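Long-range contacts in putative phosphomethylpyrimidine kinase (Bacteroides thetaiotaomicron, PDB 3MBH), which probably phosphorylates pyridoxal with ATP as a pyridoxal kinase of the ribokinase clan, and here holds pyridoxal in its substrate pocket: residues A[145-150]-A[186-191]; A[178-183]-A[200-205]; A[212-217]-A[251-256]; A[245-250]-A[281-286]. One frame throughout, in Å; residues are numbered along the deposited sequence.

In the fold
Contacts 1 to 3 involve strands 181-189, 195-202 and 207-213 or the chain just beyond them; contact 4 lays the loop 281-286 on helix 241-257. Contacts 1 and 2 share strand 181-189 and touch where Pro145 CD comes 3.0 Å from Ile183 O. Contacts 3 and 4 share helix 241-257, with centres about 11 Å apart; Tyr215 OH lies 3.5 Å from Thr249 CG2. Contact 2 reaches contact 4 through Ala200 CB and Leu245 CD1, 3.9 Å apart, and contact 1 meets contact 3 where Ser186 OG packs on Pro217 CG. None of them lines the pyridoxal pocket: the side chain of Asn146 is about 8 Å from the ligand, that of Ile252 about 12 Å.

Contact 1 of 4, residues A[145-150]-A[186-191]; sequences PNLTEL and SVPVHD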
loop_
_atom_site.group_PDB
_atom_site.type_symbol
_atom_site.label_atom_id
_atom_site.label_comp_id
_atom_site.label_asym_id
_atom_site.label_seq_id
_atom_site.Cartn_x
_atom_site.Cartn_y
_atom_site.Cartn_z
ATOM N N PRO A 145 4.040 19.037 -27.345
ATOM C CA PRO A 145 3.158 18.910 -28.513
ATOM C C PRO A 145 2.879 17.482 -28.959
ATOM O O PRO A 145 3.800 16.649 -28.943
ATOM C CB PRO A 145 3.963 19.512 -29.623
ATOM C CG PRO A 145 5.407 19.462 -29.132
ATOM C CD PRO A 145 5.376 19.530 -27.678
ATOM N N ASN A 146 1.660 17.239 -29.446
ATOM C CA ASN A 146 1.391 16.062 -30.248
ATOM C C ASN A 146 1.873 16.294 -31.662
ATOM O O ASN A 146 2.268 17.404 -32.005
ATOM C CB ASN A 146 -0.076 15.615 -30.197
ATOM C CG ASN A 146 -1.048 16.635 -30.739
ATOM O OD1 ASN A 146 -0.751 17.369 -31.705
ATOM N ND2 ASN A 146 -2.256 16.659 -30.154
ATOM N N LEU A 147 1.821 15.267 -32.506
ATOM C CA LEU A 147 2.390 15.396 -33.849
ATOM C C LEU A 147 1.726 16.528 -34.661
ATOM O O LEU A 147 2.395 17.315 -35.384
ATOM C CB LEU A 147 2.310 14.049 -34.600
ATOM C CG LEU A 147 3.136 14.011 -35.872
ATOM C CD1 LEU A 147 4.588 14.183 -35.496
ATOM C CD2 LEU A 147 2.882 12.729 -36.627
ATOM N N THR A 148 0.410 16.645 -34.515
ATOM C CA THR A 148 -0.337 17.706 -35.166
ATOM C C THR A 148 0.186 19.085 -34.770
ATOM O O THR A 148 0.467 19.925 -35.627
ATOM C CB THR A 148 -1.829 17.626 -34.805
ATOM O OG1 THR A 148 -2.365 16.373 -35.250
ATOM C CG2 THR A 148 -2.621 18.781 -35.466
ATOM N N GLU A 149 0.289 19.289 -33.472
ATOM C CA GLU A 149 0.729 20.534 -32.887
ATOM C C GLU A 149 2.173 20.815 -33.285
ATOM O O GLU A 149 2.537 21.971 -33.526
ATOM C CB GLU A 149 0.550 20.492 -31.373
ATOM C CG GLU A 149 -0.884 20.488 -30.995
ATOM C CD GLU A 149 -1.188 19.995 -29.594
ATOM O OE1 GLU A 149 -0.324 19.360 -28.920
ATOM O OE2 GLU A 149 -2.313 20.298 -29.171
ATOM N N LEU A 150 2.973 19.769 -33.454
ATOM C CA LEU A 150 4.353 19.950 -33.882
ATOM C C LEU A 150 4.420 20.628 -35.235
ATOM O O LEU A 150 5.220 21.554 -35.457
ATOM C CB LEU A 150 5.106 18.617 -33.981
ATOM C CG LEU A 150 6.445 18.734 -34.759
ATOM C CD1 LEU A 150 7.535 19.132 -33.831
ATOM C CD2 LEU A 150 6.748 17.500 -35.428
ATOM N N SER A 186 2.029 11.111 -29.748
ATOM C CA SER A 186 1.095 10.660 -30.767
ATOM C C SER A 186 1.727 10.467 -32.138
ATOM O O SER A 186 1.091 10.791 -33.159
ATOM C CB SER A 186 -0.083 11.627 -30.865
ATOM O OG SER A 186 -0.455 12.057 -29.560
ATOM N N VAL A 187 2.956 9.944 -32.165
ATOM C CA VAL A 187 3.616 9.636 -33.402
ATOM C C VAL A 187 3.198 8.233 -33.872
ATOM O O VAL A 187 3.329 7.265 -33.155
ATOM C CB VAL A 187 5.138 9.728 -33.290
ATOM C CG1 VAL A 187 5.789 9.453 -34.702
ATOM C CG2 VAL A 187 5.552 11.118 -32.710
ATOM N N PRO A 188 2.688 8.116 -35.098
ATOM C CA PRO A 188 2.357 6.791 -35.625
ATOM C C PRO A 188 3.558 5.849 -35.766
ATOM O O PRO A 188 4.713 6.274 -35.924
ATOM C CB PRO A 188 1.828 7.092 -37.008
ATOM C CG PRO A 188 1.285 8.485 -36.928
ATOM C CD PRO A 188 2.192 9.202 -35.962
ATOM N N VAL A 189 3.270 4.565 -35.722
ATOM C CA VAL A 189 4.308 3.577 -35.812
ATOM C C VAL A 189 4.126 2.870 -37.142
ATOM O O VAL A 189 3.053 2.336 -37.451
ATOM C CB VAL A 189 4.244 2.593 -34.654
ATOM C CG1 VAL A 189 5.351 1.489 -34.801
ATOM C CG2 VAL A 189 4.347 3.345 -33.337
ATOM N N HIS A 190 5.181 2.895 -37.937
ATOM C CA HIS A 190 5.171 2.234 -39.236
ATOM C C HIS A 190 4.775 0.751 -39.117
ATOM O O HIS A 190 5.373 -0.009 -38.318
ATOM C CB HIS A 190 6.553 2.351 -39.890
ATOM C CG HIS A 190 6.566 1.909 -41.311
ATOM N ND1 HIS A 190 5.778 2.508 -42.273
ATOM C CD2 HIS A 190 7.227 0.903 -41.930
ATOM C CE1 HIS A 190 5.975 1.903 -43.433
ATOM N NE2 HIS A 190 6.849 0.926 -43.249
ATOM N N ASP A 191 3.749 0.348 -39.875
ATOM C CA ASP A 191 3.300 -1.057 -39.908
ATOM C C ASP A 191 2.746 -1.538 -38.585
ATOM O O ASP A 191 2.638 -2.734 -38.364
ATOM C CB ASP A 191 4.448 -2.017 -40.306
ATOM C CG ASP A 191 4.679 -2.082 -41.789
ATOM O OD1 ASP A 191 4.376 -1.096 -42.512
ATOM O OD2 ASP A 191 5.183 -3.148 -42.233
#
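Leu147 and Ser186 bury the most surface here, with Asn146 next to them at the start of helix 147-154. Leu147 lies in the first turn of that helix and sends its CB over the backbone of strand 181-189, 3.8 Å from Ser186 O. With CG anti to the backbone N (chi1 -168°), its two methyls fork toward the strand: the leucine and Pro188 side chains cross obliquely, Leu147 CD2 3.7 Å from Pro188 CD, while CD1 makes a looser approach to Val187 CG2. Tyr158 and Ile184 also pack on this leucine. Ser186 turns its side chain toward the helix start, where OG rests 3.6 Å from Asn146 CB. No hydrogen bond spans the two segments, which meet through van der Waals contact alone.

The polar end of Asn146 leads away from the strand and serves the helix instead. Its OD1 accepts from Glu149 N at 2.8 Å, the donor nearly along the C=O axis, and Glu149 OE1 accepts from Asn146 N at 3.0 Å. ND2 bonds Gly116 O and Glu149 OE2 bonds Leu115 N, so the same two side chains also hold the chain at Leu115 and Gly116. The reciprocal pair is a capping box, with Asn146 as N-cap, and it starts the helix that follows strand 142-143, packed beside strand 181-189, in this ribokinase-type fold.

Contact 2 of 4, residues A[178-183]-A[200-205]; sequences GPQVVI and AYNRQG
A beta hairpin of strands 181-189 and 195-202 is joined here at its open end, away from the turn, with the strands running antiparallel at 177°. Val182 and Tyr201 form the hydrogen-bonded pair, Val182 N giving to Tyr201 O at 3.1 Å and Tyr201 N to Val182 O at 2.9 Å. Val181 with Asn202 and Ile183 with Ala200 are the flanking non-hydrogen-bonded pairs. On the face of these four residues, Ile183 CG1 packs 3.9 Å from Ala200 CB, and Leu241 and Leu245 of helix 241-257 cover them; Leu171 of helix 164-176 lies against Val182 and Tyr201 on the other.

Beyond the paired residues the chains stay linked by a nearly straight bond, Arg203 N to Gln180 O at 2.8 Å. The Arg203 chain, bent at chi3 (51°), brings its guanidinium over Gln180 CA and end-on to Gly178 O, which takes both NH1 (3.1 Å) and NH2 (3.2 Å) from one face of its carbonyl plane. Cut back to an alanine, Arg203 would lose both donors, which would probably leave Gly178 O without its double grip and uncover Gln180 CA. Gln180 and Asn202 run side by side with nearly coplanar amides: Gln180 NE2 gives to Asn202 OD1 on a lone pair, 2.9 Å away, and the same oxygen accepts from Gln204 N above its carbonyl plane, closing an Asx turn.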
loop_
_atom_site.group_PDB
_atom_site.type_symbol
_atom_site.label_atom_id
_atom_site.label_comp_id
_atom_site.label_asym_id
_atom_site.label_seq_id
_atom_site.Cartn_x
_atom_site.Cartn_y
_atom_site.Cartn_z
ATOM N N GLY A 178 13.840 27.665 -27.582
ATOM C CA GLY A 178 13.733 27.936 -26.144
ATOM C C GLY A 178 13.852 26.700 -25.256
ATOM O O GLY A 178 14.739 26.629 -24.451
ATOM N N PRO A 179 12.947 25.726 -25.416
ATOM C CA PRO A 179 12.787 24.679 -24.442
ATOM C C PRO A 179 13.945 23.732 -24.343
ATOM O O PRO A 179 14.414 23.249 -25.365
ATOM C CB PRO A 179 11.543 23.925 -24.935
ATOM C CG PRO A 179 10.816 24.903 -25.736
ATOM C CD PRO A 179 11.796 25.820 -26.325
ATOM N N GLN A 180 14.392 23.470 -23.112
ATOM C CA GLN A 180 15.448 22.510 -22.878
ATOM C C GLN A 180 14.941 21.101 -23.174
ATOM O O GLN A 180 15.685 20.273 -23.630
ATOM C CB GLN A 180 15.939 22.630 -21.433
ATOM C CG GLN A 180 16.967 21.519 -21.032
ATOM C CD GLN A 180 17.157 21.398 -19.520
ATOM O OE1 GLN A 180 17.254 22.418 -18.801
ATOM N NE2 GLN A 180 17.209 20.149 -19.028
ATOM N N VAL A 181 13.669 20.855 -22.898
ATOM C CA VAL A 181 13.046 19.536 -23.112
ATOM C C VAL A 181 11.844 19.674 -24.033
ATOM O O VAL A 181 10.927 20.535 -23.822
ATOM C CB VAL A 181 12.603 18.869 -21.796
ATOM C CG1 VAL A 181 11.820 17.508 -22.059
ATOM C CG2 VAL A 181 13.837 18.572 -20.898
ATOM N N VAL A 182 11.863 18.849 -25.068
ATOM C CA VAL A 182 10.780 18.815 -26.025
ATOM C C VAL A 182 10.323 17.370 -26.092
ATOM O O VAL A 182 11.144 16.470 -26.250
ATOM C CB VAL A 182 11.229 19.267 -27.426
ATOM C CG1 VAL A 182 10.081 19.191 -28.433
ATOM C CG2 VAL A 182 11.841 20.704 -27.346
ATOM N N ILE A 183 9.012 17.165 -25.968
ATOM C CA ILE A 183 8.429 15.838 -26.076
ATOM C C ILE A 183 7.378 15.898 -27.173
ATOM O O ILE A 183 6.513 16.780 -27.151
ATOM C CB ILE A 183 7.832 15.380 -24.694
ATOM C CG1 ILE A 183 8.903 15.445 -23.573
ATOM C CG2 ILE A 183 7.197 14.006 -24.835
ATOM C CD1 ILE A 183 8.340 15.306 -22.167
ATOM N N ALA A 200 11.451 12.301 -27.448
ATOM C CA ALA A 200 11.847 13.412 -26.562
ATOM C C ALA A 200 13.327 13.736 -26.741
ATOM O O ALA A 200 14.166 12.887 -27.168
ATOM C CB ALA A 200 11.571 13.080 -25.106
ATOM N N TYR A 201 13.640 14.975 -26.409
ATOM C CA TYR A 201 14.996 15.476 -26.461
ATOM C C TYR A 201 15.265 16.316 -25.203
ATOM O O TYR A 201 14.425 17.051 -24.748
ATOM C CB TYR A 201 15.208 16.254 -27.740
ATOM C CG TYR A 201 16.507 16.969 -27.776
ATOM C CD1 TYR A 201 17.661 16.272 -27.947
ATOM C CD2 TYR A 201 16.571 18.353 -27.645
ATOM C CE1 TYR A 201 18.884 16.895 -27.951
ATOM C CE2 TYR A 201 17.768 19.003 -27.654
ATOM C CZ TYR A 201 18.927 18.268 -27.829
ATOM O OH TYR A 201 20.140 18.854 -27.863
ATOM N N ASN A 202 16.446 16.160 -24.633
ATOM C CA ASN A 202 16.890 16.952 -23.486
ATOM C C ASN A 202 18.161 17.627 -23.950
ATOM O O ASN A 202 19.183 16.966 -24.214
ATOM C CB ASN A 202 17.154 16.057 -22.254
ATOM C CG ASN A 202 17.298 16.842 -20.987
ATOM O OD1 ASN A 202 17.488 18.051 -21.014
ATOM N ND2 ASN A 202 17.199 16.172 -19.866
ATOM N N ARG A 203 18.116 18.934 -24.052
ATOM C CA ARG A 203 19.294 19.684 -24.501
ATOM C C ARG A 203 20.407 19.499 -23.459
ATOM O O ARG A 203 21.568 19.443 -23.792
ATOM C CB ARG A 203 18.942 21.172 -24.676
ATOM C CG ARG A 203 20.085 22.020 -25.334
ATOM C CD ARG A 203 19.624 23.468 -25.642
ATOM N NE ARG A 203 19.002 24.114 -24.475
ATOM C CZ ARG A 203 17.817 24.763 -24.454
ATOM N NH1 ARG A 203 17.087 24.912 -25.563
ATOM N NH2 ARG A 203 17.355 25.292 -23.303
ATOM N N GLN A 204 20.035 19.344 -22.189
ATOM C CA GLN A 204 21.016 19.090 -21.190
ATOM C C GLN A 204 21.444 17.614 -21.249
ATOM O O GLN A 204 20.718 16.730 -20.771
ATOM C CB GLN A 204 20.445 19.414 -19.849
ATOM C CG GLN A 204 21.379 19.116 -18.755
ATOM C CD GLN A 204 22.451 20.155 -18.587
ATOM O OE1 GLN A 204 22.221 21.382 -18.805
ATOM N NE2 GLN A 204 23.638 19.692 -18.161
ATOM N N GLY A 205 22.641 17.367 -21.775
ATOM C CA GLY A 205 23.136 16.022 -22.020
ATOM C C GLY A 205 22.916 15.612 -23.474
ATOM O O GLY A 205 23.513 14.638 -23.943
#

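Contact 3 of 4, residues A[212-217]-A[251-256]; sequences TCPYLP and FILQGI
Tyr215 presents its ring to helix 241-257, and three residues of one helix side shape the seat for it. Ile252 supplies the bump over the ring face: its CG2 methyl stands 3.9 Å from the centroid and 26° off the normal, a CH-pi contact displaced toward CE1. Ile256, one turn on, pushes CD1 against the root of the ring, 3.5 Å from CD1 of Tyr215 and close to its CB, approaching obliquely. On the CD2 side Leu253 fills in with CB and CD1, each 4.0 Å from Tyr215 CD2. The tyrosine thus beds its ring among these three side chains, with CG between the backbone N and the carbonyl carbon (chi1 67°).

Leu253 also forks around Pro214, the residue before the tyrosine. Its CD2 meets the proline ring at CD and its CD1 sits 3.6 Å from Pro214 O. Pro214 centres an inverse gamma turn, which redirects the chain as strand 207-213 ends. Pro217 CB lies at the ring edge in plane, and Met285 of the fourth subunit packs on Leu253.

With no hydrogen bond between the segments, the join depends on how ring and methyls fit, and no polar bond fixes its direction.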
loop_
_atom_site.group_PDB
_atom_site.type_symbol
_atom_site.label_atom_id
_atom_site.label_comp_id
_atom_site.label_asym_id
_atom_site.label_seq_id
_atom_site.Cartn_x
_atom_site.Cartn_y
_atom_site.Cartn_z
ATOM N N THR A 212 7.486 3.317 -27.300
ATOM C CA THR A 212 6.395 2.875 -28.154
ATOM C C THR A 212 5.379 2.219 -27.258
ATOM O O THR A 212 5.759 1.419 -26.428
ATOM C CB THR A 212 6.886 1.858 -29.227
ATOM O OG1 THR A 212 7.736 2.554 -30.141
ATOM C CG2 THR A 212 5.693 1.245 -30.061
ATOM N N CYS A 213 4.109 2.511 -27.471
ATOM C CA CYS A 213 3.080 1.962 -26.618
ATOM C C CYS A 213 1.903 1.469 -27.407
ATOM O O CYS A 213 1.626 1.977 -28.506
ATOM C CB CYS A 213 2.623 3.024 -25.650
ATOM S SG CYS A 213 3.997 3.587 -24.620
ATOM N N PRO A 214 1.194 0.482 -26.846
ATOM C CA PRO A 214 0.075 -0.061 -27.586
ATOM C C PRO A 214 -1.210 0.632 -27.170
ATOM O O PRO A 214 -2.064 0.049 -26.477
ATOM C CB PRO A 214 0.085 -1.532 -27.195
ATOM C CG PRO A 214 0.559 -1.495 -25.746
ATOM C CD PRO A 214 1.455 -0.309 -25.628
ATOM N N TYR A 215 -1.296 1.894 -27.548
ATOM C CA TYR A 215 -2.523 2.648 -27.387
ATOM C C TYR A 215 -2.527 3.794 -28.361
ATOM O O TYR A 215 -1.485 4.187 -28.907
ATOM C CB TYR A 215 -2.757 3.105 -25.949
ATOM C CG TYR A 215 -1.780 4.147 -25.402
ATOM C CD1 TYR A 215 -1.946 5.489 -25.677
ATOM C CD2 TYR A 215 -0.722 3.777 -24.576
ATOM C CE1 TYR A 215 -1.066 6.455 -25.148
ATOM C CE2 TYR A 215 0.164 4.740 -24.035
ATOM C CZ TYR A 215 -0.015 6.079 -24.347
ATOM O OH TYR A 215 0.865 7.016 -23.869
ATOM N N LEU A 216 -3.731 4.283 -28.608
ATOM C CA LEU A 216 -3.960 5.360 -29.544
ATOM C C LEU A 216 -4.579 6.533 -28.756
ATOM O O LEU A 216 -5.795 6.566 -28.546
ATOM C CB LEU A 216 -4.900 4.859 -30.643
ATOM C CG LEU A 216 -4.335 3.709 -31.486
ATOM C CD1 LEU A 216 -5.409 3.118 -32.486
ATOM C CD2 LEU A 216 -3.040 4.140 -32.255
ATOM N N PRO A 217 -3.745 7.507 -28.342
ATOM C CA PRO A 217 -4.159 8.558 -27.423
ATOM C C PRO A 217 -5.222 9.474 -27.991
ATOM O O PRO A 217 -6.057 9.985 -27.240
ATOM C CB PRO A 217 -2.861 9.354 -27.169
ATOM C CG PRO A 217 -1.988 9.010 -28.304
ATOM C CD PRO A 217 -2.323 7.618 -28.687
ATOM N N PHE A 251 0.783 4.994 -17.158
ATOM C CA PHE A 251 -0.424 5.466 -16.490
ATOM C C PHE A 251 -1.537 5.571 -17.496
ATOM O O PHE A 251 -2.610 5.062 -17.256
ATOM C CB PHE A 251 -0.200 6.818 -15.818
ATOM C CG PHE A 251 -1.359 7.314 -15.035
ATOM C CD1 PHE A 251 -1.741 6.674 -13.862
ATOM C CD2 PHE A 251 -2.079 8.430 -15.456
ATOM C CE1 PHE A 251 -2.839 7.154 -13.115
ATOM C CE2 PHE A 251 -3.122 8.923 -14.716
ATOM C CZ PHE A 251 -3.518 8.273 -13.544
ATOM N N ILE A 252 -1.262 6.176 -18.638
ATOM C CA ILE A 252 -2.256 6.316 -19.701
ATOM C C ILE A 252 -2.708 4.954 -20.241
ATOM O O ILE A 252 -3.884 4.775 -20.498
ATOM C CB ILE A 252 -1.735 7.189 -20.881
ATOM C CG1 ILE A 252 -1.569 8.636 -20.415
ATOM C CG2 ILE A 252 -2.699 7.114 -22.093
ATOM C CD1 ILE A 252 -0.689 9.460 -21.358
ATOM N N LEU A 253 -1.783 4.027 -20.412
ATOM C CA LEU A 253 -2.133 2.684 -20.888
ATOM C C LEU A 253 -3.123 2.014 -19.962
ATOM O O LEU A 253 -4.103 1.451 -20.407
ATOM C CB LEU A 253 -0.901 1.785 -21.065
ATOM C CG LEU A 253 -1.105 0.362 -21.598
ATOM C CD1 LEU A 253 -1.922 0.349 -22.919
ATOM C CD2 LEU A 253 0.294 -0.336 -21.811
ATOM N N GLN A 254 -2.869 2.141 -18.672
ATOM C CA GLN A 254 -3.748 1.605 -17.636
ATOM C C GLN A 254 -5.101 2.235 -17.665
ATOM O O GLN A 254 -6.088 1.539 -17.573
ATOM C CB GLN A 254 -3.122 1.790 -16.249
ATOM C CG GLN A 254 -1.938 0.999 -16.085
ATOM C CD GLN A 254 -1.382 1.143 -14.730
ATOM O OE1 GLN A 254 -1.766 0.371 -13.847
ATOM N NE2 GLN A 254 -0.539 2.174 -14.506
ATOM N N GLY A 255 -5.123 3.560 -17.809
ATOM C CA GLY A 255 -6.365 4.309 -17.977
ATOM C C GLY A 255 -7.181 3.941 -19.211
ATOM O O GLY A 255 -8.398 3.977 -19.181
ATOM N N ILE A 256 -6.512 3.596 -20.293
ATOM C CA ILE A 256 -7.191 3.148 -21.526
ATOM C C ILE A 256 -7.720 1.710 -21.358
ATOM O O ILE A 256 -8.901 1.449 -21.643
ATOM C CB ILE A 256 -6.283 3.324 -22.756
ATOM C CG1 ILE A 256 -6.128 4.836 -23.063
ATOM C CG2 ILE A 256 -6.849 2.543 -24.037
ATOM C CD1 ILE A 256 -4.991 5.177 -24.083
#

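Contact 4 of 4, residues A[245-250]-A[281-286]; sequences LDRATQ and MPIQMA
Two direct hydrogen bonds join helix 241-257 to the loop 281-286. Asp246 OD1 accepts from Ala286 N at 2.8 Å, the donor standing above the carboxylate plane, while OD2 is bound by Ser287 OG. Farther along the helix, Gln250 NE2 gives to Gln284 O at 2.8 Å, almost straight at 170°, with Gln284 O in the amide plane of Gln250. A water completes this second link: it donates to Gln250 OE1 (2.8 Å) and accepts from Gln284 N (3.0 Å), so both ends of the amide serve one loop residue and its rotation is fixed. Replacing Asp246 with a leucine would probably leave Ala286 N and Ser287 OG without their acceptor and free the loop end to shift.

Apolar contact centres on Ile283. With CG1 anti to the backbone N (chi1 167°), CD1 reaches the helix between Asp246 CB and Arg247 CG, 3.7 Å from each, and presses tightly on the backbone there, 3.2 Å from both Asp246 C and Arg247 N.

The charged end of Arg247 turns to Asp239 in a salt bridge and to Leu279 O. Its side chain lies about 5 Å from that of Asp280, which binds zinc in a structure of this protein, though none is bound to this chain here. Across the loop, Ile283 O accepts from Gln254 NE2 of the second subunit. The whole contact fastens the chain between helix 272-275 and strand 288-290 onto helix 241-257, whose Leu245 and Thr249 pack on strands 195-202 and 207-213 and whose Ala248 meets helix 223-236.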
loop_
_atom_site.group_PDB
_atom_site.type_symbol
_atom_site.label_atom_id
_atom_site.label_comp_id
_atom_site.label_asym_id
_atom_site.label_seq_id
_atom_site.Cartn_x
_atom_site.Cartn_y
_atom_site.Cartn_z
ATOM N N LEU A 245 8.760 9.862 -18.950
ATOM C CA LEU A 245 8.124 9.249 -20.112
ATOM C C LEU A 245 7.466 7.869 -19.841
ATOM O O LEU A 245 6.362 7.578 -20.336
ATOM C CB LEU A 245 9.161 9.076 -21.247
ATOM C CG LEU A 245 9.795 10.341 -21.846
ATOM C CD1 LEU A 245 10.854 9.958 -22.968
ATOM C CD2 LEU A 245 8.770 11.292 -22.357
ATOM N N ASP A 246 8.170 7.009 -19.104
ATOM C CA ASP A 246 7.638 5.683 -18.718
ATOM C C ASP A 246 6.463 5.784 -17.782
ATOM O O ASP A 246 5.438 5.138 -18.016
ATOM C CB ASP A 246 8.755 4.824 -18.111
ATOM C CG ASP A 246 9.671 4.249 -19.207
ATOM O OD1 ASP A 246 9.111 3.625 -20.140
ATOM O OD2 ASP A 246 10.898 4.419 -19.158
ATOM N N ARG A 247 6.578 6.631 -16.758
ATOM C CA ARG A 247 5.484 6.826 -15.825
ATOM C C ARG A 247 4.246 7.329 -16.551
ATOM O O ARG A 247 3.152 6.814 -16.319
ATOM C CB ARG A 247 5.881 7.780 -14.713
ATOM C CG ARG A 247 6.937 7.231 -13.828
ATOM C CD ARG A 247 7.192 8.111 -12.571
ATOM N NE ARG A 247 6.066 8.129 -11.665
ATOM C CZ ARG A 247 5.979 8.913 -10.607
ATOM N NH1 ARG A 247 6.956 9.767 -10.321
ATOM N NH2 ARG A 247 4.902 8.827 -9.819
ATOM N N ALA A 248 4.404 8.343 -17.416
ATOM C CA ALA A 248 3.264 8.962 -18.146
ATOM C C ALA A 248 2.599 7.972 -19.105
ATOM O O ALA A 248 1.384 7.799 -19.062
ATOM C CB ALA A 248 3.661 10.229 -18.879
ATOM N N THR A 249 3.386 7.244 -19.889
ATOM C CA THR A 249 2.824 6.323 -20.854
ATOM C C THR A 249 2.147 5.109 -20.181
ATOM O O THR A 249 1.090 4.659 -20.625
ATOM C CB THR A 249 3.871 5.915 -21.915
ATOM O OG1 THR A 249 5.075 5.425 -21.299
ATOM C CG2 THR A 249 4.206 7.153 -22.847
ATOM N N GLN A 250 2.738 4.587 -19.100
ATOM C CA GLN A 250 2.163 3.444 -18.416
ATOM C C GLN A 250 0.861 3.793 -17.711
ATOM O O GLN A 250 -0.071 3.013 -17.741
ATOM C CB GLN A 250 3.203 2.788 -17.503
ATOM C CG GLN A 250 4.279 2.143 -18.451
ATOM C CD GLN A 250 5.385 1.435 -17.721
ATOM O OE1 GLN A 250 5.127 0.795 -16.687
ATOM N NE2 GLN A 250 6.632 1.555 -18.235
HETATM N N MSE A 281 3.498 3.639 -8.143
HETATM C CA MSE A 281 4.062 2.314 -8.030
HETATM C C MSE A 281 5.419 2.144 -8.733
HETATM O O MSE A 281 5.804 2.980 -9.534
HETATM C CB MSE A 281 3.064 1.360 -8.623
HETATM C CG MSE A 281 3.077 1.461 -10.088
HETATM SE SE MSE A 281 1.671 0.370 -10.755
HETATM C CE MSE A 281 2.247 -1.315 -10.059
ATOM N N PRO A 282 6.128 1.036 -8.443
ATOM C CA PRO A 282 7.320 0.698 -9.210
ATOM C C PRO A 282 7.042 0.684 -10.710
ATOM O O PRO A 282 5.993 0.239 -11.143
ATOM C CB PRO A 282 7.659 -0.725 -8.744
ATOM C CG PRO A 282 7.067 -0.858 -7.388
ATOM C CD PRO A 282 5.860 0.040 -7.387
ATOM N N ILE A 283 8.003 1.122 -11.491
ATOM C CA ILE A 283 7.831 1.135 -12.931
ATOM C C ILE A 283 9.002 0.389 -13.639
ATOM O O ILE A 283 10.160 0.390 -13.160
ATOM C CB ILE A 283 7.575 2.573 -13.307
ATOM C CG1 ILE A 283 7.676 2.787 -14.802
ATOM C CG2 ILE A 283 8.462 3.538 -12.449
ATOM C CD1 ILE A 283 6.739 3.824 -15.233
ATOM N N GLN A 284 8.707 -0.362 -14.690
ATOM C CA GLN A 284 9.795 -0.976 -15.438
ATOM C C GLN A 284 9.937 -0.126 -16.678
ATOM O O GLN A 284 8.957 0.332 -17.243
ATOM C CB GLN A 284 9.569 -2.474 -15.769
ATOM C CG GLN A 284 10.414 -3.028 -16.979
ATOM C CD GLN A 284 10.232 -4.534 -17.200
ATOM O OE1 GLN A 284 9.503 -5.204 -16.451
ATOM N NE2 GLN A 284 10.922 -5.078 -18.213
HETATM N N MSE A 285 11.164 0.089 -17.098
HETATM C CA MSE A 285 11.410 1.012 -18.157
HETATM C C MSE A 285 11.216 0.435 -19.551
HETATM O O MSE A 285 11.656 -0.662 -19.857
HETATM C CB MSE A 285 12.782 1.631 -17.989
HETATM C CG MSE A 285 12.764 2.690 -16.874
HETATM SE SE MSE A 285 14.387 3.738 -16.882
HETATM C CE MSE A 285 13.622 5.304 -17.598
ATOM N N ALA A 286 10.567 1.225 -20.384
ATOM C CA ALA A 286 10.343 0.902 -21.786
ATOM C C ALA A 286 11.050 1.935 -22.727
ATOM O O ALA A 286 11.395 1.622 -23.853
ATOM C CB ALA A 286 8.888 0.846 -22.027
HETATM O O HOH W 1 5.864 -1.372 -14.997
#